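Side-chain contacts in mandelate racemase/muconate lactonizing enzyme family protein (Roseovarius sp. TM1035, PDB 3T9P), which probably acts as an isomerase-like enzyme of the mandelate racemase/muconate lactonizing enzyme branch of the enolase superfamily, with a substrate not yet known: residues Glu119-Pro122 with Val123-Leu127; Ile64-Arg67 with Gln68-His72. All blocks are in the same frame, centred on the assembly; numbering follows the deposited sequence.

Contact 1: residues Glu119-Pro122 with Val123-Leu127; sequences EGKP and VATLL
Lys121 meets Leu126 and Thr125 because its CG sits anti to its own carbonyl carbon (chi1 -79°) and the rest of the chain runs on extended, laying the methylenes over the first turn of helix 123-126. Leu126 answers with CG likewise anti to the carbonyl carbon (chi1 -52°), which sends CD2 back against the loop. Lys121 CB lies 3.9 Å from Leu126 CD2, while farther along the chain Lys121 CD passes across Thr125 CG2 at 3.9 Å, the two side chains crossing near a right angle. The ammonium end then leaves the helix and turns back to the end of helix 98-119, where Lys121 NZ forms a salt bridge with Glu119 OE1 at 3.2 Å, nearly along the C-O axis. That same oxygen, Glu119 OE1, lies 3.7 Å from Leu126 CD2, and the other carboxylate oxygen pairs with Arg115. Pro122 is the N-cap: its carbonyl O takes the amide N of Leu126 at 3.2 Å (N-H...O angle 161°) in the carbonyl plane, with a second, weak bond from the N of Thr125. The proline ring flanks the threonine hydroxyl, Pro122 CD being 3.7 Å from Thr125 OG1. Another N-H of this first turn, that of Ala124, goes to His320 of helix 313-322. Without the long chain of Lys121, as with an alanine here, Glu119 OE1 would probably lose its salt-bridge mate, and a gap would be likely to open beside Thr125 CG2 and Leu126 CD2. The tight bend between the two helices, with Gly120 at positive phi, thus pairs apolar contacts with a carboxylate shared by two cations, which probably favours its ionised form.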
loop_
_atom_site.group_PDB
_atom_site.type_symbol
_atom_site.label_atom_id
_atom_site.label_comp_id
_atom_site.label_asym_id
_atom_site.label_seq_id
_atom_site.Cartn_x
_atom_site.Cartn_y
_atom_site.Cartn_z
ATOM N N GLU A 119 -16.232 -20.628 -21.688
ATOM C CA GLU A 119 -17.379 -20.132 -22.416
ATOM C C GLU A 119 -17.184 -19.869 -23.878
ATOM O O GLU A 119 -18.185 -19.599 -24.564
ATOM C CB GLU A 119 -18.016 -18.899 -21.748
ATOM C CG GLU A 119 -18.370 -19.227 -20.306
ATOM C CD GLU A 119 -19.231 -18.177 -19.646
ATOM O OE1 GLU A 119 -19.911 -17.350 -20.347
ATOM O OE2 GLU A 119 -19.229 -18.142 -18.395
ATOM N N GLY A 120 -15.963 -19.969 -24.385
ATOM C CA GLY A 120 -15.696 -19.636 -25.771
ATOM C C GLY A 120 -15.822 -18.126 -26.115
ATOM O O GLY A 120 -16.124 -17.780 -27.274
ATOM N N LYS A 121 -15.580 -17.239 -25.141
ATOM C CA LYS A 121 -15.868 -15.817 -25.315
ATOM C C LYS A 121 -14.607 -14.992 -24.951
ATOM O O LYS A 121 -13.932 -15.325 -23.959
ATOM C CB LYS A 121 -16.983 -15.417 -24.360
ATOM C CG LYS A 121 -18.445 -15.841 -24.902
ATOM C CD LYS A 121 -19.512 -15.680 -23.799
ATOM C CE LYS A 121 -20.876 -16.249 -24.273
ATOM N NZ LYS A 121 -21.510 -16.518 -22.958
ATOM N N PRO A 122 -14.291 -13.921 -25.724
ATOM C CA PRO A 122 -13.289 -12.904 -25.219
ATOM C C PRO A 122 -13.740 -12.237 -23.889
ATOM O O PRO A 122 -14.951 -12.073 -23.636
ATOM C CB PRO A 122 -13.304 -11.792 -26.286
ATOM C CG PRO A 122 -14.110 -12.346 -27.471
ATOM C CD PRO A 122 -14.987 -13.483 -26.969
ATOM N N VAL A 123 -12.772 -11.841 -23.066
ATOM C CA VAL A 123 -13.125 -11.269 -21.745
ATOM C C VAL A 123 -13.998 -10.069 -21.951
ATOM O O VAL A 123 -15.016 -9.861 -21.200
ATOM C CB VAL A 123 -11.866 -10.863 -20.949
ATOM C CG1 VAL A 123 -12.288 -10.072 -19.711
ATOM C CG2 VAL A 123 -11.143 -12.162 -20.533
ATOM N N ALA A 124 -13.721 -9.332 -23.006
ATOM C CA ALA A 124 -14.551 -8.111 -23.347
ATOM C C ALA A 124 -16.048 -8.478 -23.428
ATOM O O ALA A 124 -16.913 -7.703 -22.990
ATOM C CB ALA A 124 -14.114 -7.492 -24.682
ATOM N N THR A 125 -16.322 -9.649 -24.000
ATOM C CA THR A 125 -17.747 -10.160 -24.113
ATOM C C THR A 125 -18.289 -10.544 -22.724
ATOM O O THR A 125 -19.361 -10.087 -22.320
ATOM C CB THR A 125 -17.849 -11.331 -25.136
ATOM O OG1 THR A 125 -17.504 -10.820 -26.423
ATOM C CG2 THR A 125 -19.312 -11.963 -25.120
ATOM N N LEU A 126 -17.497 -11.257 -21.929
ATOM C CA LEU A 126 -17.894 -11.533 -20.532
ATOM C C LEU A 126 -18.237 -10.287 -19.780
ATOM O O LEU A 126 -19.096 -10.323 -18.884
ATOM C CB LEU A 126 -16.829 -12.352 -19.714
ATOM C CG LEU A 126 -16.363 -13.627 -20.375
ATOM C CD1 LEU A 126 -15.279 -14.217 -19.416
ATOM C CD2 LEU A 126 -17.534 -14.573 -20.555
ATOM N N LEU A 127 -17.636 -9.153 -20.143
ATOM C CA LEU A 127 -17.843 -7.925 -19.412
ATOM C C LEU A 127 -18.964 -7.069 -19.967
ATOM O O LEU A 127 -19.099 -5.925 -19.587
ATOM C CB LEU A 127 -16.502 -7.106 -19.285
ATOM C CG LEU A 127 -15.287 -7.790 -18.583
ATOM C CD1 LEU A 127 -14.081 -6.803 -18.385
ATOM C CD2 LEU A 127 -15.722 -8.189 -17.263
#

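Contact 2: residues Ile64-Arg67 with Gln68-His72. With SO4 (sulfate ion), chain D.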
loop_
_atom_site.group_PDB
_atom_site.type_symbol
_atom_site.label_atom_id
_atom_site.label_comp_id
_atom_site.label_asym_id
_atom_site.label_seq_id
_atom_site.Cartn_x
_atom_site.Cartn_y
_atom_site.Cartn_z
ATOM N N ILE A 64 4.830 -12.973 -2.745
ATOM C CA ILE A 64 3.658 -12.457 -2.085
ATOM C C ILE A 64 2.374 -13.186 -2.523
ATOM O O ILE A 64 1.534 -13.455 -1.723
ATOM C CB ILE A 64 3.520 -10.946 -2.277
ATOM C CG1 ILE A 64 4.639 -10.222 -1.558
ATOM C CG2 ILE A 64 2.134 -10.472 -1.853
ATOM C CD1 ILE A 64 4.717 -8.802 -1.753
ATOM N N PHE A 65 2.279 -13.501 -3.803
ATOM C CA PHE A 65 1.114 -14.164 -4.343
ATOM C C PHE A 65 0.957 -15.483 -3.621
ATOM O O PHE A 65 -0.083 -15.803 -3.149
ATOM C CB PHE A 65 1.316 -14.435 -5.841
ATOM C CG PHE A 65 0.213 -15.186 -6.489
ATOM C CD1 PHE A 65 -0.795 -14.522 -7.118
ATOM C CD2 PHE A 65 0.177 -16.568 -6.484
ATOM C CE1 PHE A 65 -1.804 -15.197 -7.699
ATOM C CE2 PHE A 65 -0.839 -17.261 -7.100
ATOM C CZ PHE A 65 -1.812 -16.594 -7.687
ATOM N N HIS A 66 2.037 -16.202 -3.514
ATOM C CA HIS A 66 1.929 -17.547 -2.877
ATOM C C HIS A 66 1.785 -17.399 -1.356
ATOM O O HIS A 66 1.145 -18.228 -0.721
ATOM C CB HIS A 66 3.081 -18.468 -3.202
ATOM C CG HIS A 66 3.065 -18.893 -4.652
ATOM N ND1 HIS A 66 2.161 -19.812 -5.129
ATOM C CD2 HIS A 66 3.725 -18.417 -5.726
ATOM C CE1 HIS A 66 2.314 -19.942 -6.441
ATOM N NE2 HIS A 66 3.286 -19.139 -6.828
ATOM N N ARG A 67 2.357 -16.393 -0.761
ATOM C CA ARG A 67 2.179 -16.160 0.680
ATOM C C ARG A 67 0.771 -15.698 1.126
ATOM O O ARG A 67 0.259 -16.131 2.079
ATOM C CB ARG A 67 3.260 -15.193 1.174
ATOM C CG ARG A 67 3.435 -15.058 2.662
ATOM C CD ARG A 67 4.348 -16.063 3.337
ATOM N NE ARG A 67 5.646 -16.240 2.749
ATOM C CZ ARG A 67 6.769 -15.689 3.173
ATOM N NH1 ARG A 67 6.803 -14.894 4.221
ATOM N NH2 ARG A 67 7.875 -15.931 2.520
ATOM N N GLN A 68 0.245 -14.757 0.373
ATOM C CA GLN A 68 -0.910 -13.990 0.733
ATOM C C GLN A 68 -2.166 -13.973 -0.161
ATOM O O GLN A 68 -3.185 -13.544 0.284
ATOM C CB GLN A 68 -0.483 -12.567 1.124
ATOM C CG GLN A 68 0.527 -12.487 2.224
ATOM C CD GLN A 68 1.077 -11.104 2.449
ATOM O OE1 GLN A 68 0.580 -10.368 3.266
ATOM N NE2 GLN A 68 2.075 -10.765 1.749
ATOM N N ILE A 69 -2.065 -14.444 -1.386
ATOM C CA ILE A 69 -3.220 -14.576 -2.248
ATOM C C ILE A 69 -3.697 -16.038 -2.344
ATOM O O ILE A 69 -4.791 -16.329 -1.996
ATOM C CB ILE A 69 -2.964 -13.995 -3.676
ATOM C CG1 ILE A 69 -2.463 -12.554 -3.615
ATOM C CG2 ILE A 69 -4.178 -14.164 -4.599
ATOM C CD1 ILE A 69 -3.364 -11.602 -3.228
ATOM N N ALA A 70 -2.824 -16.932 -2.740
ATOM C CA ALA A 70 -3.154 -18.351 -2.997
ATOM C C ALA A 70 -3.802 -19.076 -1.845
ATOM O O ALA A 70 -4.787 -19.750 -2.092
ATOM C CB ALA A 70 -1.924 -19.104 -3.455
ATOM N N PRO A 71 -3.344 -18.857 -0.574
ATOM C CA PRO A 71 -3.967 -19.629 0.519
ATOM C C PRO A 71 -5.426 -19.338 0.694
ATOM O O PRO A 71 -6.176 -20.238 1.129
ATOM C CB PRO A 71 -3.171 -19.209 1.781
ATOM C CG PRO A 71 -1.784 -18.972 1.189
ATOM C CD PRO A 71 -2.151 -18.126 -0.077
ATOM N N HIS A 72 -5.864 -18.121 0.351
ATOM C CA HIS A 72 -7.218 -17.760 0.546
ATOM C C HIS A 72 -8.062 -18.127 -0.672
ATOM O O HIS A 72 -9.287 -18.226 -0.557
ATOM C CB HIS A 72 -7.338 -16.233 0.821
ATOM C CG HIS A 72 -6.461 -15.793 1.944
ATOM N ND1 HIS A 72 -6.615 -16.273 3.225
ATOM C CD2 HIS A 72 -5.399 -14.962 1.973
ATOM C CE1 HIS A 72 -5.642 -15.794 3.993
ATOM N NE2 HIS A 72 -4.914 -14.966 3.262
HETATM S S SO4 D . 8.660 -18.570 -0.440
HETATM O O1 SO4 D . 8.674 -20.027 -0.192
HETATM O O2 SO4 D . 8.245 -18.007 0.849
HETATM O O3 SO4 D . 9.992 -18.112 -0.860
HETATM O O4 SO4 D . 7.678 -18.146 -1.475
#
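Phe65 packs against Ile69 and Ala70 within helix 58-73, a turn-to-turn contact in the N-terminal domain, buried between helices 82-91 and 98-119 and strand 382-387. With CG anti to the backbone N (chi1 177°), the Phe65 ring leans obliquely to where Ile69 can cross it at about a right angle: Ile69 CB sits over one face, 4.1 Å from Phe65 CD1, and Ile69 CG2 is 4.0 Å from Phe65 CE1. The turn here is of the wider pi type. Phe65 O accepts two amides, Ile69 N at 3.0 Å and, straighter, Ala70 N at 3.0 Å (N-H...O angle 172°). Pro71 has no N-H to give to the preceding turn; its ring CD instead rests 3.4 Å from His66 O, and the helix kinks. Phe65 CD2 also lies over the centre of the His66 ring, whose two nitrogens are bonded to Ser386 and Thr30. Arg67, bent at chi2 and chi3, carries its guanidinium to the second subunit, where NH2 pairs with Asp59 of that chain; Arg67 NH2 also holds sulfate O2 at 2.7 Å, the ion probably coming from the crystallisation liquor. A helix laid with its neighbours against an antiparallel sheet is the make-up of the alpha+beta N-terminal capping domain of the enolase superfamily.

Followed from the N terminus, the chain comes to contact 2 first, in helix 58-73, and reaches contact 1 only after helices 82-91 and 98-119. Each closes just a single turn or bend, and since contact 2 ends before contact 1 starts, the two are in series and neither nest nor cross. Their nearest atoms are about 16 Å apart. Helix 98-119 spans the gap: Ala103 and Leu107, in its first half, lie against Ile69, and Trp112 and Arg115, nearer its end, pack on Leu126. Contact 2 joins the helices to the antiparallel sheet and the subunit partner, whereas contact 1 faces helix 313-322 in the C-terminal part.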